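PDB 3HDU: putative thioesterase from Syntrophus aciditrophicus SB, which probably hydrolyses thioesters and belongs to the hotdog-fold thioesterase superfamily. Local coordinates for residues L139-D142 against Q143-I147. Residues are numbered along the deposited sequence; the frame is centred on the assembly and turned at random. Where two conformers were deposited one is given.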
loop_
_atom_site.group_PDB
_atom_site.type_symbol
_atom_site.label_atom_id
_atom_site.label_comp_id
_atom_site.label_asym_id
_atom_site.label_seq_id
_atom_site.Cartn_x
_atom_site.Cartn_y
_atom_site.Cartn_z
ATOM N N LEU A 139 -6.369 -13.044 12.684
ATOM C CA LEU A 139 -6.601 -13.068 14.120
ATOM C C LEU A 139 -8.106 -13.117 14.385
ATOM O O LEU A 139 -8.854 -12.279 13.859
ATOM C CB LEU A 139 -5.947 -11.862 14.787
ATOM C CG LEU A 139 -5.880 -11.900 16.324
ATOM C CD1 LEU A 139 -4.641 -11.186 16.860
ATOM C CD2 LEU A 139 -7.137 -11.340 16.949
HETATM N N MSE A 140 -8.516 -14.098 15.205
HETATM C CA MSE A 140 -9.927 -14.285 15.585
HETATM C C MSE A 140 -10.083 -14.438 17.093
HETATM O O MSE A 140 -9.121 -14.705 17.800
HETATM C CB MSE A 140 -10.613 -15.439 14.815
HETATM C CG MSE A 140 -9.734 -16.608 14.422
HETATM SE SE MSE A 140 -8.884 -16.289 12.701
HETATM C CE MSE A 140 -7.473 -17.643 12.808
ATOM N N ASN A 141 -11.319 -14.247 17.561
ATOM C CA ASN A 141 -11.675 -14.295 18.995
ATOM C C ASN A 141 -12.185 -15.682 19.451
ATOM O O ASN A 141 -12.091 -16.652 18.687
ATOM C CB ASN A 141 -12.670 -13.148 19.321
ATOM C CG ASN A 141 -14.013 -13.255 18.582
ATOM O OD1 ASN A 141 -14.386 -14.299 18.047
ATOM N ND2 ASN A 141 -14.738 -12.149 18.553
ATOM N N ASP A 142 -12.669 -15.768 20.702
ATOM C CA ASP A 142 -13.319 -16.974 21.286
ATOM C C ASP A 142 -14.345 -17.633 20.366
ATOM O O ASP A 142 -14.376 -18.858 20.219
ATOM C CB ASP A 142 -14.103 -16.587 22.561
ATOM C CG ASP A 142 -13.221 -16.406 23.774
ATOM O OD1 ASP A 142 -12.909 -17.433 24.416
ATOM O OD2 ASP A 142 -12.903 -15.243 24.124
ATOM N N GLN A 143 -15.163 -16.780 19.752
ATOM C CA GLN A 143 -16.302 -17.167 18.905
ATOM C C GLN A 143 -15.984 -17.445 17.416
ATOM O O GLN A 143 -16.909 -17.555 16.604
ATOM C CB GLN A 143 -17.367 -16.058 19.033
ATOM C CG GLN A 143 -17.853 -15.831 20.496
ATOM C CD GLN A 143 -18.443 -14.449 20.774
ATOM O OE1 GLN A 143 -18.445 -13.552 19.924
ATOM N NE2 GLN A 143 -18.934 -14.273 21.997
ATOM N N ASP A 144 -14.694 -17.565 17.071
ATOM C CA ASP A 144 -14.218 -17.834 15.699
ATOM C C ASP A 144 -14.611 -16.717 14.692
ATOM O O ASP A 144 -14.872 -16.991 13.521
ATOM C CB ASP A 144 -14.708 -19.234 15.245
ATOM C CG ASP A 144 -13.871 -19.832 14.111
ATOM O OD1 ASP A 144 -12.625 -19.872 14.225
ATOM O OD2 ASP A 144 -14.473 -20.300 13.118
ATOM N N GLU A 145 -14.656 -15.467 15.166
ATOM C CA GLU A 145 -14.993 -14.294 14.338
ATOM C C GLU A 145 -13.712 -13.565 13.968
ATOM O O GLU A 145 -12.916 -13.288 14.851
ATOM C CB GLU A 145 -15.889 -13.328 15.103
ATOM C CG GLU A 145 -17.256 -13.880 15.454
ATOM C CD GLU A 145 -18.117 -12.861 16.178
ATOM O OE1 GLU A 145 -17.659 -12.304 17.197
ATOM O OE2 GLU A 145 -19.259 -12.628 15.737
ATOM N N LEU A 146 -13.536 -13.234 12.686
ATOM C CA LEU A 146 -12.344 -12.521 12.202
ATOM C C LEU A 146 -12.358 -11.072 12.694
ATOM O O LEU A 146 -13.217 -10.304 12.284
ATOM C CB LEU A 146 -12.265 -12.549 10.664
ATOM C CG LEU A 146 -11.008 -11.951 10.010
ATOM C CD1 LEU A 146 -9.791 -12.820 10.306
ATOM C CD2 LEU A 146 -11.207 -11.805 8.518
ATOM N N ILE A 147 -11.422 -10.717 13.576
ATOM C CA ILE A 147 -11.323 -9.340 14.129
ATOM C C ILE A 147 -10.193 -8.500 13.516
ATOM O O ILE A 147 -10.293 -7.273 13.502
ATOM C CB ILE A 147 -11.312 -9.314 15.693
ATOM C CG1 ILE A 147 -10.038 -9.908 16.279
ATOM C CG2 ILE A 147 -12.566 -10.032 16.245
ATOM C CD1 ILE A 147 -10.093 -10.058 17.792
#
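With chi1 at 63°, Asn-141 sets its CG between its own backbone N and carbonyl carbon, which folds the amide back over the turn toward Glu-145; the Glu-145 chain, extended beyond CG, brings its carboxylate across the amide at a slant, their planes 31° apart. Asn-141 ND2 donates to Glu-145 OE1 at 3.2 Å, a nearly straight bond that lies in the amide plane and meets the anti lone pair of the carboxylate oxygen. The other end of the amide takes two backbone donors. Glu-145 N reaches Asn-141 OD1 at 3.1 Å from above the carbonyl plane, and Gln-143 N adds a weak bond to the same oxygen. The side chain is thus held at both ends, which should fix its rotation.

The backbone makes a type I turn with a G1 bulge, Asp-144 being the left-handed residue; Asp-144 N bonds Asn-141 O at 3.2 Å. Asn-141 N to Glu-145 O (3.3 Å) and Ile-147 N to Leu-139 O (3.0 Å) join the antiparallel arms, flanking the non-hydrogen-bonded pair Met-140 (selenomethionine) and Leu-146. Leu-139 CD2 packs on Ile-147 CG1.

This turn closes the hairpin between strands 132-141 and 146-156 in the hotdog sheet. Leu-139 also packs against helix 58-85, Met-140 bonds Val-120 of strand 118-128 through its backbone, and Asp-144 forms a salt bridge with Lys-131 of the second subunit.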